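Side-chain contact in GRAS family transcription factor containing protein, expressed (PDB 5HYZ), which probably acts as a transcription factor in plant development and abiotic stress resistance, binding DNA in vitro through its GRAS domain: residues 253-256 against 257-261. Numbering follows the deposited sequence.
Sequences DRFA and NALSY
Asn257 lies one helical turn beyond Asp253, and a water bridges their side chains, 3.1 Å from Asp253 OD1 and 2.9 Å from Asn257 OD1. Asn257 has CG beside its backbone N (chi1 -69°), which sets the face of the amide against Asp253 O, the oxygen standing 3.0 Å above Asn257 CG. Because Asp253 O meets the amide face, Asn257 ND2 makes no hydrogen bond to it and donates instead to the carbonyl of Ser245; Asp253 O accepts Asn257 N at 2.9 Å. Three more i to i+4 hydrogen bonds carry the helix on, from the backbone N of Ala258, Leu259 and Ser260 to the carbonyls of Arg254, Phe255 and Ala256. On another side of the helix, Phe255 and Leu259 both extend their side chains anti to the backbone N; Leu259 CD2 comes obliquely to the Phe255 ring, 4.5 Å from CE1, a loose apolar contact. Arg254 points away from the following turn; its guanidinium forms a salt bridge with Glu300 and donates to the carbonyls of Ala249 and Ala295. All this belongs to helix 251-272, in the predicted PFYRE region. Phe255 and Leu259 pack on Leu8 of helix 3-16 and on Phe47 of helix 39-57, where the Phe255 and Phe47 rings meet edge-to-face, while Tyr261 touches Leu368 of strand 366-374.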
ATOM      1  N   ASP A 253     -18.927  31.894  -5.120  1.00 27.31           N
ATOM      2  CA  ASP A 253     -18.790  30.838  -4.097  1.00 25.30           C
ATOM      3  C   ASP A 253     -18.176  29.560  -4.660  1.00 21.87           C
ATOM      4  O   ASP A 253     -17.333  28.944  -3.993  1.00 21.99           O
ATOM      5  CB  ASP A 253     -20.148  30.493  -3.467  1.00 29.70           C
ATOM      6  CG  ASP A 253     -20.658  31.587  -2.550  1.00 34.95           C
ATOM      7  OD1 ASP A 253     -19.838  32.124  -1.794  1.00 38.58           O
ATOM      8  OD2 ASP A 253     -21.862  31.907  -2.598  1.00 37.67           O
ATOM      9  N   ARG A 254     -18.580  29.155  -5.867  1.00 21.76           N
ATOM     10  CA  ARG A 254     -18.020  27.916  -6.448  1.00 19.72           C
ATOM     11  C   ARG A 254     -16.566  28.086  -6.682  1.00 22.94           C
ATOM     12  O   ARG A 254     -15.794  27.168  -6.464  1.00 19.11           O
ATOM     13  CB  ARG A 254     -18.629  27.509  -7.794  1.00 21.92           C
ATOM     14  CG  ARG A 254     -20.042  26.963  -7.793  1.00 24.13           C
ATOM     15  CD  ARG A 254     -20.309  26.125  -9.037  1.00 26.70           C
ATOM     16  NE  ARG A 254     -19.893  26.726 -10.326  1.00 26.20           N
ATOM     17  CZ  ARG A 254     -20.554  27.699 -10.955  1.00 34.14           C
ATOM     18  NH1 ARG A 254     -21.656  28.242 -10.424  1.00 25.64           N
ATOM     19  NH2 ARG A 254     -20.114  28.146 -12.128  1.00 30.99           N
ATOM     20  N   PHE A 255     -16.190  29.250  -7.210  1.00 20.17           N
ATOM     21  CA  PHE A 255     -14.757  29.518  -7.419  1.00 18.63           C
ATOM     22  C   PHE A 255     -13.967  29.451  -6.142  1.00 19.96           C
ATOM     23  O   PHE A 255     -12.900  28.816  -6.091  1.00 18.95           O
ATOM     24  CB  PHE A 255     -14.616  30.892  -8.141  1.00 20.73           C
ATOM     25  CG  PHE A 255     -13.215  31.205  -8.604  1.00 20.16           C
ATOM     26  CD1 PHE A 255     -12.239  31.584  -7.675  1.00 20.93           C
ATOM     27  CD2 PHE A 255     -12.903  31.175  -9.958  1.00 24.79           C
ATOM     28  CE1 PHE A 255     -10.967  31.901  -8.087  1.00 22.77           C
ATOM     29  CE2 PHE A 255     -11.619  31.496 -10.398  1.00 21.06           C
ATOM     30  CZ  PHE A 255     -10.650  31.866  -9.448  1.00 18.50           C
ATOM     31  N   ALA A 256     -14.457  30.086  -5.071  1.00 18.54           N
ATOM     32  CA  ALA A 256     -13.758  29.984  -3.804  1.00 20.15           C
ATOM     33  C   ALA A 256     -13.670  28.535  -3.220  1.00 16.74           C
ATOM     34  O   ALA A 256     -12.632  28.116  -2.714  1.00 19.36           O
ATOM     35  CB  ALA A 256     -14.425  30.913  -2.766  1.00 20.74           C
ATOM     36  N   ASN A 257     -14.788  27.810  -3.311  1.00 19.79           N
ATOM     37  CA  ASN A 257     -14.861  26.435  -2.803  1.00 17.95           C
ATOM     38  C   ASN A 257     -13.856  25.544  -3.562  1.00 17.65           C
ATOM     39  O   ASN A 257     -13.099  24.757  -2.996  1.00 16.95           O
ATOM     40  CB  ASN A 257     -16.294  25.911  -3.001  1.00 16.69           C
ATOM     41  CG  ASN A 257     -17.319  26.601  -2.089  1.00 19.85           C
ATOM     42  OD1 ASN A 257     -16.936  27.340  -1.199  1.00 21.71           O
ATOM     43  ND2 ASN A 257     -18.618  26.392  -2.344  1.00 18.58           N
ATOM     44  N   ALA A 258     -13.908  25.663  -4.884  1.00 17.29           N
ATOM     45  CA  ALA A 258     -13.036  24.882  -5.758  1.00 19.62           C
ATOM     46  C   ALA A 258     -11.581  25.223  -5.500  1.00 18.30           C
ATOM     47  O   ALA A 258     -10.742  24.336  -5.421  1.00 17.91           O
ATOM     48  CB  ALA A 258     -13.424  25.101  -7.277  1.00 18.24           C
ATOM     49  N   LEU A 259     -11.271  26.509  -5.359  1.00 18.54           N
ATOM     50  CA  LEU A 259      -9.871  26.899  -5.155  1.00 19.56           C
ATOM     51  C   LEU A 259      -9.310  26.317  -3.869  1.00 20.46           C
ATOM     52  O   LEU A 259      -8.209  25.802  -3.832  1.00 19.78           O
ATOM     53  CB  LEU A 259      -9.715  28.424  -5.149  1.00 20.24           C
ATOM     54  CG  LEU A 259      -8.258  28.881  -5.218  1.00 21.83           C
ATOM     55  CD1 LEU A 259      -7.656  28.561  -6.598  1.00 20.91           C
ATOM     56  CD2 LEU A 259      -8.218  30.367  -4.923  1.00 25.01           C
ATOM     57  N   SER A 260     -10.107  26.351  -2.805  1.00 21.11           N
ATOM     58  CA  SER A 260      -9.636  25.786  -1.539  1.00 20.72           C
ATOM     59  C   SER A 260      -9.454  24.242  -1.592  1.00 23.39           C
ATOM     60  O   SER A 260      -8.434  23.662  -1.153  1.00 20.53           O
ATOM     61  CB  SER A 260     -10.631  26.158  -0.435  1.00 23.58           C
ATOM     62  OG  SER A 260     -10.353  25.354   0.690  1.00 33.20           O
ATOM     63  N   TYR A 261     -10.455  23.585  -2.168  1.00 19.59           N
ATOM     64  CA  TYR A 261     -10.401  22.134  -2.375  1.00 20.07           C
ATOM     65  C   TYR A 261      -9.177  21.683  -3.215  1.00 20.35           C
ATOM     66  O   TYR A 261      -8.357  20.808  -2.827  1.00 19.00           O
ATOM     67  CB  TYR A 261     -11.714  21.715  -3.026  1.00 17.83           C
ATOM     68  CG  TYR A 261     -11.785  20.279  -3.470  1.00 17.47           C
ATOM     69  CD1 TYR A 261     -11.928  19.210  -2.557  1.00 23.55           C
ATOM     70  CD2 TYR A 261     -11.743  19.989  -4.795  1.00 23.45           C
ATOM     71  CE1 TYR A 261     -11.973  17.895  -3.039  1.00 20.53           C
ATOM     72  CE2 TYR A 261     -11.821  18.698  -5.255  1.00 27.50           C
ATOM     73  CZ  TYR A 261     -11.926  17.675  -4.383  1.00 21.86           C
ATOM     74  OH  TYR A 261     -11.982  16.446  -5.012  1.00 33.48           O
TER
HETATM   75  O   HOH W   1     -17.759  30.090  -0.809  1.00 34.24           O